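Local coordinates for discoidin-2 (Dictyostelium discoideum, PDB 2VM9), which acts as a trimeric galactose-binding lectin that may be needed for spore formation and may take part in building the spore coat, at residues 60-65 with 135-140. Numbering follows the deposited sequence.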
# COMPACT_ATOMS: atom_id res chain seq x y z
N ASN A 60 -9.15 -13.43 -28.13
CA ASN A 60 -9.64 -13.30 -26.74
C ASN A 60 -8.60 -13.63 -25.66
O ASN A 60 -8.95 -13.73 -24.47
CB ASN A 60 -10.82 -14.26 -26.58
CG ASN A 60 -11.93 -13.93 -27.56
OD1 ASN A 60 -12.31 -12.77 -27.69
ND2 ASN A 60 -12.40 -14.94 -28.28
N GLN A 61 -7.35 -13.85 -26.06
CA GLN A 61 -6.30 -14.21 -25.09
C GLN A 61 -5.73 -12.94 -24.47
O GLN A 61 -5.87 -11.86 -25.02
CB GLN A 61 -5.18 -15.01 -25.78
CG GLN A 61 -5.73 -16.26 -26.49
CD GLN A 61 -6.49 -17.14 -25.52
OE1 GLN A 61 -5.94 -17.60 -24.50
NE2 GLN A 61 -7.77 -17.37 -25.81
N PHE A 62 -5.07 -13.08 -23.32
CA PHE A 62 -4.54 -11.91 -22.63
C PHE A 62 -3.60 -12.34 -21.54
O PHE A 62 -3.62 -13.49 -21.12
CB PHE A 62 -5.68 -11.06 -21.98
CG PHE A 62 -6.59 -11.88 -21.06
CD1 PHE A 62 -6.19 -12.19 -19.77
CD2 PHE A 62 -7.84 -12.28 -21.51
CE1 PHE A 62 -7.03 -12.97 -18.92
CE2 PHE A 62 -8.70 -13.04 -20.70
CZ PHE A 62 -8.28 -13.41 -19.39
N ILE A 63 -2.81 -11.38 -21.06
CA ILE A 63 -2.23 -11.49 -19.72
C ILE A 63 -2.68 -10.25 -18.96
O ILE A 63 -2.56 -9.13 -19.47
CB ILE A 63 -0.68 -11.54 -19.70
CG1 ILE A 63 -0.13 -12.63 -20.63
CG2 ILE A 63 -0.16 -11.74 -18.24
CD1 ILE A 63 1.38 -12.58 -20.75
N VAL A 64 -3.19 -10.47 -17.75
CA VAL A 64 -3.50 -9.39 -16.82
C VAL A 64 -2.32 -9.27 -15.86
O VAL A 64 -1.82 -10.29 -15.37
CB VAL A 64 -4.75 -9.70 -15.97
CG1 VAL A 64 -5.06 -8.52 -15.04
CG2 VAL A 64 -5.93 -10.03 -16.85
N ALA A 65 -1.89 -8.03 -15.63
CA ALA A 65 -0.85 -7.71 -14.64
C ALA A 65 -1.47 -6.82 -13.59
O ALA A 65 -2.11 -5.81 -13.93
CB ALA A 65 0.29 -7.02 -15.31
N ALA A 135 -4.04 -5.11 -18.91
CA ALA A 135 -4.05 -6.40 -19.62
C ALA A 135 -3.64 -6.15 -21.05
O ALA A 135 -4.16 -5.22 -21.69
CB ALA A 135 -5.46 -7.03 -19.60
N ILE A 136 -2.73 -6.99 -21.54
CA ILE A 136 -2.39 -7.03 -22.96
C ILE A 136 -3.29 -8.05 -23.64
O ILE A 136 -3.46 -9.18 -23.14
CB ILE A 136 -0.87 -7.30 -23.17
CG1 ILE A 136 -0.52 -7.27 -24.66
CG2 ILE A 136 -0.43 -8.64 -22.49
CD1 ILE A 136 0.98 -7.16 -24.94
N HIS A 137 -3.91 -7.62 -24.74
CA HIS A 137 -4.92 -8.42 -25.47
C HIS A 137 -4.44 -8.59 -26.91
O HIS A 137 -4.76 -7.77 -27.77
CB HIS A 137 -6.27 -7.68 -25.42
CG HIS A 137 -7.04 -7.93 -24.16
ND1 HIS A 137 -8.05 -8.87 -24.08
CD2 HIS A 137 -6.95 -7.36 -22.93
CE1 HIS A 137 -8.56 -8.86 -22.85
NE2 HIS A 137 -7.91 -7.95 -22.14
N PRO A 138 -3.59 -9.62 -27.16
CA PRO A 138 -3.10 -9.88 -28.52
C PRO A 138 -4.26 -9.96 -29.51
O PRO A 138 -5.31 -10.56 -29.21
CB PRO A 138 -2.44 -11.25 -28.39
CG PRO A 138 -1.85 -11.19 -26.95
CD PRO A 138 -3.04 -10.58 -26.19
N GLN A 139 -4.08 -9.32 -30.67
CA GLN A 139 -5.12 -9.37 -31.69
C GLN A 139 -4.73 -10.22 -32.88
O GLN A 139 -5.56 -10.93 -33.43
CB GLN A 139 -5.46 -7.96 -32.19
CG GLN A 139 -6.05 -7.10 -31.08
CD GLN A 139 -7.36 -7.66 -30.54
OE1 GLN A 139 -8.35 -7.75 -31.28
NE2 GLN A 139 -7.39 -8.04 -29.24
N THR A 140 -3.47 -10.09 -33.32
CA THR A 140 -2.99 -10.87 -34.46
C THR A 140 -1.60 -11.43 -34.09
O THR A 140 -0.93 -10.90 -33.19
CB THR A 140 -2.87 -10.01 -35.73
OG1 THR A 140 -2.02 -8.87 -35.48
CG2 THR A 140 -4.26 -9.48 -36.20
O HOH W 1 -5.80 -13.02 -28.31
O HOH W 2 -7.82 -10.49 -26.32
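I63 and I136 face each other as an antiparallel hydrogen-bonded pair and tie residues 60-65 to residues 135-140 through two backbone bonds, I63 N to I136 O at 3.1 Å and I136 N to I63 O at 3.0 Å. Next to them V64 and A135 form a non-hydrogen-bonded pair. The same carbonyls also receive CA-H...O contacts, F62 CA lying 3.0 Å from I136 O and A135 CA at a similar distance from I63 O, so each oxygen is approached by both an N-H and a C-H.

On the N-terminal side of I63, where P138 has no N-H to offer Q61 O, waters bridge the loop to strand 133-142, while P138 CD packs 3.3 Å from that oxygen. One water gives a proton to Q61 O and lies in the ring plane of H137, 2.8 Å from ND1, which probably helps to hold the rotation of the imidazole. A second accepts from Q61 N and lies 2.7 Å from P138 O, to which it probably donates.

Among the side chains, F62 and H137 lie alongside each other and point the same way. The F62 methylene makes a CH-pi contact: CB sits over the centre of one imidazole face, 3.7 Å from the centroid. With CG held between the backbone N and carbonyl carbon (chi1 53°), the phenyl ring runs beside the imidazole, their planes at 41°, and its CD2 meets H137 CE1. V64 CG2 meets A135 CB on this same side of the sheet, whereas I63 CB packs against I136 CG2 on the other.

Both isoleucines reach W149 of strand 146-153 in the facing sheet, contributing to the core of the F5/8 type C beta-sandwich. Within their own sheet, strand 133-142 is the central one of five, between 63-67 and 87-96; 17-20 borders 63-67, while V64 packs on A14 of a neighbouring subunit.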